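Local coordinates for protein beta-hexosaminidase Amuc_2018 (Akkermansia muciniphila, PDB 6JEB) that hydrolyses terminal non-reducing N-acetylhexosamines in beta linkage, releasing GlcNAc from N-glycans and chitobiose and GalNAc from other beta-linked substrates, at residues A[353-364]-A[411-419]; A[128-136]-A[214-222]. One frame throughout, in Å; residues are numbered along the deposited sequence.

Contact 1: residues A[353-364]-A[411-419]; sequences LDFPQIQGQRNW and LYRAYPRAC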
# COMPACT_ATOMS: atom_id res chain seq x y z
N LEU A 353 -8.39 1.30 -4.78
CA LEU A 353 -8.29 2.17 -5.95
C LEU A 353 -8.36 1.41 -7.26
O LEU A 353 -8.29 2.03 -8.33
CB LEU A 353 -7.04 3.06 -5.86
CG LEU A 353 -6.98 3.88 -4.57
CD1 LEU A 353 -5.81 4.86 -4.59
CD2 LEU A 353 -8.31 4.62 -4.29
N ASP A 354 -8.52 0.08 -7.21
CA ASP A 354 -8.87 -0.64 -8.42
C ASP A 354 -10.31 -0.37 -8.85
O ASP A 354 -10.64 -0.58 -10.02
CB ASP A 354 -8.61 -2.15 -8.25
CG ASP A 354 -9.29 -2.75 -7.02
OD1 ASP A 354 -9.33 -2.09 -5.96
OD2 ASP A 354 -9.77 -3.91 -7.11
N PHE A 355 -11.16 0.11 -7.94
CA PHE A 355 -12.56 0.36 -8.29
C PHE A 355 -12.64 1.58 -9.20
O PHE A 355 -11.81 2.49 -9.11
CB PHE A 355 -13.39 0.60 -7.03
CG PHE A 355 -13.50 -0.59 -6.09
CD1 PHE A 355 -12.93 -1.82 -6.40
CD2 PHE A 355 -14.18 -0.46 -4.89
CE1 PHE A 355 -13.05 -2.91 -5.52
CE2 PHE A 355 -14.29 -1.53 -4.00
CZ PHE A 355 -13.73 -2.76 -4.32
N PRO A 356 -13.63 1.64 -10.10
CA PRO A 356 -13.74 2.80 -10.99
C PRO A 356 -14.03 4.08 -10.21
O PRO A 356 -14.72 4.06 -9.19
CB PRO A 356 -14.92 2.43 -11.91
CG PRO A 356 -15.74 1.46 -11.11
CD PRO A 356 -14.72 0.66 -10.31
N GLN A 357 -13.48 5.19 -10.70
CA GLN A 357 -13.63 6.47 -9.99
C GLN A 357 -14.77 7.33 -10.53
O GLN A 357 -15.17 8.28 -9.86
CB GLN A 357 -12.33 7.26 -9.99
CG GLN A 357 -11.89 7.80 -11.35
CD GLN A 357 -10.39 7.98 -11.39
OE1 GLN A 357 -9.86 8.92 -10.80
NE2 GLN A 357 -9.69 7.06 -12.05
N ILE A 358 -15.27 7.03 -11.73
CA ILE A 358 -16.42 7.73 -12.29
C ILE A 358 -17.42 6.69 -12.74
O ILE A 358 -17.05 5.72 -13.42
CB ILE A 358 -16.01 8.65 -13.46
CG1 ILE A 358 -15.15 9.80 -12.93
CG2 ILE A 358 -17.24 9.18 -14.20
CD1 ILE A 358 -14.50 10.63 -14.02
N GLN A 359 -18.68 6.87 -12.35
CA GLN A 359 -19.72 5.91 -12.70
C GLN A 359 -19.79 5.72 -14.21
O GLN A 359 -19.80 6.69 -14.97
CB GLN A 359 -21.07 6.40 -12.17
CG GLN A 359 -22.22 5.42 -12.39
CD GLN A 359 -22.06 4.14 -11.60
OE1 GLN A 359 -21.72 4.16 -10.42
NE2 GLN A 359 -22.30 3.01 -12.25
N GLY A 360 -19.82 4.46 -14.64
CA GLY A 360 -19.81 4.12 -16.04
C GLY A 360 -18.46 3.64 -16.55
O GLY A 360 -18.40 3.05 -17.63
N GLN A 361 -17.39 3.88 -15.80
CA GLN A 361 -16.11 3.31 -16.15
C GLN A 361 -16.10 1.83 -15.79
O GLN A 361 -16.91 1.35 -15.00
CB GLN A 361 -14.99 4.08 -15.45
CG GLN A 361 -14.91 5.53 -15.90
CD GLN A 361 -13.72 6.27 -15.33
OE1 GLN A 361 -13.34 6.07 -14.17
NE2 GLN A 361 -13.11 7.12 -16.15
N ARG A 362 -15.16 1.09 -16.40
CA ARG A 362 -15.20 -0.37 -16.32
C ARG A 362 -15.24 -0.85 -14.87
O ARG A 362 -14.39 -0.48 -14.05
CB ARG A 362 -14.01 -0.98 -17.06
CG ARG A 362 -13.95 -0.66 -18.55
CD ARG A 362 -15.16 -1.17 -19.31
NE ARG A 362 -15.20 -2.63 -19.38
CZ ARG A 362 -14.60 -3.36 -20.32
NH1 ARG A 362 -13.90 -2.77 -21.28
NH2 ARG A 362 -14.71 -4.68 -20.30
N ASN A 363 -16.25 -1.66 -14.56
CA ASN A 363 -16.40 -2.23 -13.23
C ASN A 363 -16.33 -3.75 -13.25
O ASN A 363 -16.48 -4.38 -12.20
CB ASN A 363 -17.69 -1.74 -12.56
CG ASN A 363 -18.93 -2.53 -12.97
OD1 ASN A 363 -19.02 -3.07 -14.07
ND2 ASN A 363 -19.89 -2.61 -12.06
N TRP A 364 -16.11 -4.35 -14.42
CA TRP A 364 -15.89 -5.79 -14.56
C TRP A 364 -17.05 -6.62 -14.03
O TRP A 364 -16.89 -7.80 -13.71
CB TRP A 364 -14.52 -6.19 -13.98
CG TRP A 364 -13.48 -5.22 -14.46
CD1 TRP A 364 -12.86 -4.24 -13.73
CD2 TRP A 364 -13.00 -5.08 -15.81
NE1 TRP A 364 -12.01 -3.53 -14.54
CE2 TRP A 364 -12.07 -4.02 -15.81
CE3 TRP A 364 -13.26 -5.76 -17.00
CZ2 TRP A 364 -11.41 -3.63 -16.97
CZ3 TRP A 364 -12.59 -5.37 -18.14
CH2 TRP A 364 -11.67 -4.31 -18.12
N LEU A 411 -1.71 4.35 -12.96
CA LEU A 411 -1.79 5.73 -12.52
C LEU A 411 -3.17 6.32 -12.76
O LEU A 411 -3.61 7.17 -11.99
CB LEU A 411 -0.72 6.58 -13.23
CG LEU A 411 0.73 6.26 -12.87
CD1 LEU A 411 1.67 7.12 -13.72
CD2 LEU A 411 1.00 6.46 -11.38
N TYR A 412 -3.85 5.88 -13.83
CA TYR A 412 -5.18 6.40 -14.09
C TYR A 412 -6.12 6.12 -12.92
O TYR A 412 -6.89 6.99 -12.51
CB TYR A 412 -5.77 5.85 -15.39
CG TYR A 412 -7.07 6.55 -15.67
CD1 TYR A 412 -7.09 7.76 -16.36
CD2 TYR A 412 -8.28 6.04 -15.20
CE1 TYR A 412 -8.27 8.44 -16.59
CE2 TYR A 412 -9.46 6.71 -15.41
CZ TYR A 412 -9.46 7.90 -16.11
OH TYR A 412 -10.63 8.57 -16.32
N ARG A 413 -6.06 4.90 -12.37
CA ARG A 413 -6.93 4.59 -11.23
C ARG A 413 -6.34 5.03 -9.90
O ARG A 413 -7.10 5.38 -8.99
CB ARG A 413 -7.35 3.11 -11.24
CG ARG A 413 -8.26 2.81 -12.42
CD ARG A 413 -9.37 1.80 -12.15
NE ARG A 413 -10.29 1.80 -13.30
CZ ARG A 413 -11.41 1.09 -13.40
NH1 ARG A 413 -11.80 0.28 -12.42
NH2 ARG A 413 -12.16 1.19 -14.50
N ALA A 414 -5.02 5.06 -9.76
CA ALA A 414 -4.44 5.46 -8.48
C ALA A 414 -4.66 6.94 -8.19
O ALA A 414 -4.94 7.30 -7.04
CB ALA A 414 -2.95 5.12 -8.43
N TYR A 415 -4.53 7.81 -9.21
CA TYR A 415 -4.63 9.25 -9.07
C TYR A 415 -5.88 9.78 -9.77
O TYR A 415 -6.27 9.25 -10.81
CB TYR A 415 -3.38 9.96 -9.64
CG TYR A 415 -2.18 9.71 -8.76
CD1 TYR A 415 -1.91 10.55 -7.68
CD2 TYR A 415 -1.37 8.60 -8.95
CE1 TYR A 415 -0.85 10.30 -6.83
CE2 TYR A 415 -0.30 8.34 -8.11
CZ TYR A 415 -0.05 9.19 -7.05
OH TYR A 415 1.00 8.95 -6.20
N PRO A 416 -6.52 10.83 -9.23
CA PRO A 416 -6.12 11.62 -8.06
C PRO A 416 -6.60 11.08 -6.71
O PRO A 416 -6.38 11.77 -5.71
CB PRO A 416 -6.81 12.97 -8.31
CG PRO A 416 -8.06 12.59 -9.02
CD PRO A 416 -7.63 11.48 -9.96
N ARG A 417 -7.23 9.91 -6.64
CA ARG A 417 -7.70 9.44 -5.34
C ARG A 417 -6.56 9.27 -4.34
O ARG A 417 -6.76 9.51 -3.14
CB ARG A 417 -8.56 8.18 -5.47
CG ARG A 417 -9.95 8.51 -6.03
CD ARG A 417 -10.76 7.25 -6.33
NE ARG A 417 -10.08 6.42 -7.32
CZ ARG A 417 -10.54 5.25 -7.75
NH1 ARG A 417 -11.70 4.78 -7.31
NH2 ARG A 417 -9.84 4.56 -8.64
N ALA A 418 -5.36 8.89 -4.80
CA ALA A 418 -4.23 8.79 -3.88
C ALA A 418 -3.93 10.13 -3.20
O ALA A 418 -3.43 10.14 -2.08
CB ALA A 418 -2.98 8.26 -4.60
N CYS A 419 -4.22 11.25 -3.87
CA CYS A 419 -4.05 12.56 -3.25
C CYS A 419 -4.99 12.72 -2.06
O CYS A 419 -4.61 13.29 -1.02
CB CYS A 419 -4.34 13.68 -4.26
SG CYS A 419 -3.40 13.55 -5.80
O HOH W 1 -8.12 7.98 -8.73

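Contact 2: residues A[128-136]-A[214-222]; sequences LTDNQGWRL and VRTTAGNSK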
# COMPACT_ATOMS: atom_id res chain seq x y z
N LEU A 128 3.55 -9.20 -3.93
CA LEU A 128 4.48 -9.89 -4.83
C LEU A 128 3.96 -11.23 -5.33
O LEU A 128 4.50 -11.75 -6.32
CB LEU A 128 5.81 -10.12 -4.11
CG LEU A 128 6.65 -8.87 -3.84
CD1 LEU A 128 7.70 -9.14 -2.76
CD2 LEU A 128 7.33 -8.38 -5.12
N THR A 129 2.96 -11.81 -4.66
CA THR A 129 2.54 -13.18 -4.94
C THR A 129 1.02 -13.27 -4.94
O THR A 129 0.36 -12.65 -4.10
CB THR A 129 3.12 -14.18 -3.91
OG1 THR A 129 2.45 -14.02 -2.66
CG2 THR A 129 4.62 -13.97 -3.71
N ASP A 130 0.47 -14.04 -5.87
CA ASP A 130 -0.96 -14.30 -5.87
C ASP A 130 -1.25 -15.50 -6.77
O ASP A 130 -0.36 -16.30 -7.07
CB ASP A 130 -1.75 -13.04 -6.25
CG ASP A 130 -3.12 -13.00 -5.58
OD1 ASP A 130 -4.01 -13.76 -6.01
OD2 ASP A 130 -3.29 -12.23 -4.60
N ASN A 131 -2.51 -15.61 -7.22
CA ASN A 131 -2.91 -16.73 -8.05
C ASN A 131 -2.36 -16.61 -9.46
O ASN A 131 -2.14 -17.63 -10.13
CB ASN A 131 -4.43 -16.79 -8.12
CG ASN A 131 -5.06 -17.13 -6.79
OD1 ASN A 131 -4.59 -18.02 -6.07
ND2 ASN A 131 -6.14 -16.43 -6.46
N GLN A 132 -2.16 -15.37 -9.93
CA GLN A 132 -1.86 -15.05 -11.32
C GLN A 132 -0.38 -14.86 -11.58
O GLN A 132 0.01 -14.62 -12.73
CB GLN A 132 -2.62 -13.78 -11.75
CG GLN A 132 -4.15 -13.91 -11.74
CD GLN A 132 -4.77 -13.79 -10.35
OE1 GLN A 132 -4.10 -13.46 -9.38
NE2 GLN A 132 -6.07 -14.08 -10.26
N GLY A 133 0.46 -14.96 -10.56
CA GLY A 133 1.88 -14.75 -10.73
C GLY A 133 2.62 -14.65 -9.42
O GLY A 133 2.03 -14.39 -8.36
N TRP A 134 3.94 -14.86 -9.49
CA TRP A 134 4.84 -14.82 -8.35
C TRP A 134 6.07 -14.06 -8.81
O TRP A 134 6.70 -14.46 -9.80
CB TRP A 134 5.22 -16.25 -7.93
CG TRP A 134 6.16 -16.30 -6.77
CD1 TRP A 134 7.48 -15.91 -6.76
CD2 TRP A 134 5.86 -16.72 -5.43
NE1 TRP A 134 8.01 -16.06 -5.50
CE2 TRP A 134 7.04 -16.57 -4.67
CE3 TRP A 134 4.71 -17.23 -4.80
CZ2 TRP A 134 7.10 -16.89 -3.31
CZ3 TRP A 134 4.78 -17.54 -3.45
CH2 TRP A 134 5.97 -17.38 -2.72
N ARG A 135 6.42 -12.96 -8.12
CA ARG A 135 7.41 -12.01 -8.62
C ARG A 135 8.72 -11.95 -7.82
O ARG A 135 9.61 -11.18 -8.20
CB ARG A 135 6.81 -10.61 -8.72
CG ARG A 135 5.48 -10.54 -9.46
CD ARG A 135 5.58 -11.10 -10.89
NE ARG A 135 4.26 -11.08 -11.50
CZ ARG A 135 3.87 -11.86 -12.51
NH1 ARG A 135 4.74 -12.70 -13.08
NH2 ARG A 135 2.62 -11.80 -12.95
N LEU A 136 8.85 -12.74 -6.74
CA LEU A 136 10.04 -12.69 -5.89
C LEU A 136 10.95 -13.86 -6.21
O LEU A 136 10.54 -15.01 -6.00
CB LEU A 136 9.63 -12.75 -4.43
CG LEU A 136 10.83 -12.77 -3.47
CD1 LEU A 136 11.40 -11.36 -3.23
CD2 LEU A 136 10.48 -13.44 -2.15
N VAL A 214 -0.78 -21.57 -13.65
CA VAL A 214 -0.95 -20.25 -13.05
C VAL A 214 -2.29 -19.68 -13.50
O VAL A 214 -2.70 -19.84 -14.66
CB VAL A 214 0.24 -19.35 -13.43
CG1 VAL A 214 0.06 -17.93 -12.87
CG2 VAL A 214 1.56 -19.96 -12.93
N ARG A 215 -3.00 -19.04 -12.58
CA ARG A 215 -4.37 -18.63 -12.85
C ARG A 215 -4.39 -17.50 -13.87
O ARG A 215 -3.55 -16.59 -13.85
CB ARG A 215 -5.05 -18.18 -11.56
CG ARG A 215 -6.57 -18.28 -11.61
CD ARG A 215 -7.18 -17.83 -10.29
NE ARG A 215 -8.64 -17.86 -10.31
CZ ARG A 215 -9.37 -18.89 -9.87
NH1 ARG A 215 -8.78 -19.98 -9.41
NH2 ARG A 215 -10.70 -18.81 -9.92
N THR A 216 -5.37 -17.55 -14.78
CA THR A 216 -5.52 -16.54 -15.82
C THR A 216 -6.80 -15.73 -15.66
O THR A 216 -7.08 -14.87 -16.50
CB THR A 216 -5.49 -17.17 -17.21
OG1 THR A 216 -6.64 -18.02 -17.37
CG2 THR A 216 -4.22 -17.98 -17.41
N THR A 217 -7.57 -16.00 -14.61
CA THR A 217 -8.83 -15.32 -14.35
C THR A 217 -8.83 -14.86 -12.91
O THR A 217 -7.93 -15.18 -12.13
CB THR A 217 -10.01 -16.27 -14.59
OG1 THR A 217 -9.85 -17.44 -13.76
CG2 THR A 217 -10.06 -16.70 -16.05
N ALA A 218 -9.83 -14.06 -12.55
CA ALA A 218 -10.03 -13.67 -11.17
C ALA A 218 -10.78 -14.78 -10.43
O ALA A 218 -10.76 -15.94 -10.85
CB ALA A 218 -10.77 -12.33 -11.09
N GLY A 219 -11.44 -14.45 -9.34
CA GLY A 219 -12.11 -15.46 -8.55
C GLY A 219 -11.21 -16.06 -7.50
O GLY A 219 -9.99 -15.84 -7.46
N ASN A 220 -11.82 -16.86 -6.63
CA ASN A 220 -11.18 -17.34 -5.42
C ASN A 220 -10.62 -18.74 -5.64
O ASN A 220 -11.27 -19.60 -6.25
CB ASN A 220 -12.20 -17.36 -4.28
CG ASN A 220 -11.64 -17.92 -2.97
OD1 ASN A 220 -11.97 -19.05 -2.57
ND2 ASN A 220 -10.80 -17.14 -2.30
N SER A 221 -9.39 -18.95 -5.16
CA SER A 221 -8.77 -20.26 -5.14
C SER A 221 -8.88 -20.85 -3.73
O SER A 221 -8.68 -20.13 -2.74
CB SER A 221 -7.30 -20.15 -5.52
OG SER A 221 -6.62 -21.37 -5.27
N LYS A 222 -9.20 -22.14 -3.65
CA LYS A 222 -9.26 -22.84 -2.38
C LYS A 222 -7.95 -23.50 -1.99
O LYS A 222 -7.88 -24.15 -0.94
CB LYS A 222 -10.36 -23.92 -2.41
CG LYS A 222 -11.76 -23.39 -2.68
CD LYS A 222 -12.77 -24.53 -2.78
CE LYS A 222 -14.18 -24.01 -3.01
NZ LYS A 222 -15.18 -25.11 -3.14
O HOH W 2 -7.89 -16.68 -4.10
O HOH W 3 -7.72 -14.20 -7.77

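Contact 1: residues A[353-364]-A[411-419]
The guanidinium of Arg417 lies between CB of Gln357, 3.5 Å above the centre of one face, and CD2 of Leu353 toward the rim of the opposite face, while Phe355 O sits at its edge, in plane. The guanidinium of Arg413 has Pro356 CA over one face and the carbonyl oxygens of Asp354 and Arg362 at its edge. Here the loop after strand 342-345 of the family 20 catalytic TIM barrel packs on helices 407-414 and 417-426, joined through cis-Pro416. Both arginines grip loop carbonyls end-on: NH1 and NH2 of Arg417 each lie 2.9 Å from Phe355 O, and those of Arg413 share Arg362 O, NH2 on an in-plane lone pair. Arg413 NH1 also reaches Asp354 O at 2.8 Å, and its NE pairs with Glu463. A leucine in place of Arg413 would probably leave the carbonyls of Asp354 and Arg362, and the carboxylate of Glu463, without their mate, so that the loop bearing substrate-binding Asp354 could shift. Tyr412 OH accepts from Gln361 NE2 and also bonds Asn462. Gln357 turns CG between its backbone N and carbonyl carbon (chi1 69°), and the chain extends from there to the helix end. Its NE2 donates almost straight (166°) to Tyr412 O, 2.8 Å away, and OE1 receives a bond from a water held by Arg413 O, Arg417 N and Arg417 NE.

Contact 2: residues A[128-136]-A[214-222]
Asn131 and Gln132 meet Val214 and Arg215 as two irregular loops, joined by one backbone bond, Arg215 N to Asn131 O at 3.0 Å, and by a CA-H...O contact from Gln132 CA to Arg215 O, a weak substitute for a hydrogen bond to a buried oxygen that otherwise has none. The first loop follows strand 123-127 of the catalytic barrel and carries Asp130 of the charge relay; the second lies between helices 195-200 and 230-246. Val214 lays CG1 against the peptide of Gln132, 3.3 Å from its O. The Asn131 and Arg215 side chains run side by side in the same direction, with Asn131 CB 3.7 Å from Arg215 CD and the amide and guanidinium planes 47° apart. Arg215 keeps CG anti to its own N (chi1 -156°) and stays extended to NE, which lets NE and NH2 hold Ala218 O side-on, with residues 215-218 curling round the guanidinium; NH1 bonds Gln195.

Gln132 bends at chi2 (79°), which brings its amide back to the second loop. There NE2 donates to Thr217 O at 2.9 Å, in the amide plane, while OE1 accepts from NE of the substrate-binding Arg101. Asn131 places OD1 3.5 Å from Ser221 CB and uses it to accept from Gln195 N. Its ND2 donates to two waters, one shared with Ser221 N, the other with Gln132 NE2 and Gly219 O.

Asp130 OD1 takes the N-H of Asn131 (2.7 Å) and is also bonded by His193 and Arg101. The charge-relay carboxylate of Asp130 is thus probably held in place by the Asn131 N-H and Arg101, while Gln132, a step further out, ties Arg101 to the Thr217 carbonyl.

Overall arrangement
Contact 2 (128-136 with 214-222) closes along the chain before contact 1 (353-364 with 411-419) opens, so the two stand in series within one family 20 catalytic domain. Their centres are 22 Å apart and their nearest atoms about 8 Å, without touching. Both draw on loops that follow strands of the eight-stranded parallel barrel: contact 2 after strand 123-127, contact 1 after strand 342-345. Only contact 1 also uses helices, 407-414 and 417-426. The acetamide site relates them: contact 2 carries the charge-relay Asp130, contact 1 the substrate-binding Leu353 and Asp354. This is consistent with two separately braced loops that hold charge-relay and substrate-binding residues round one pocket.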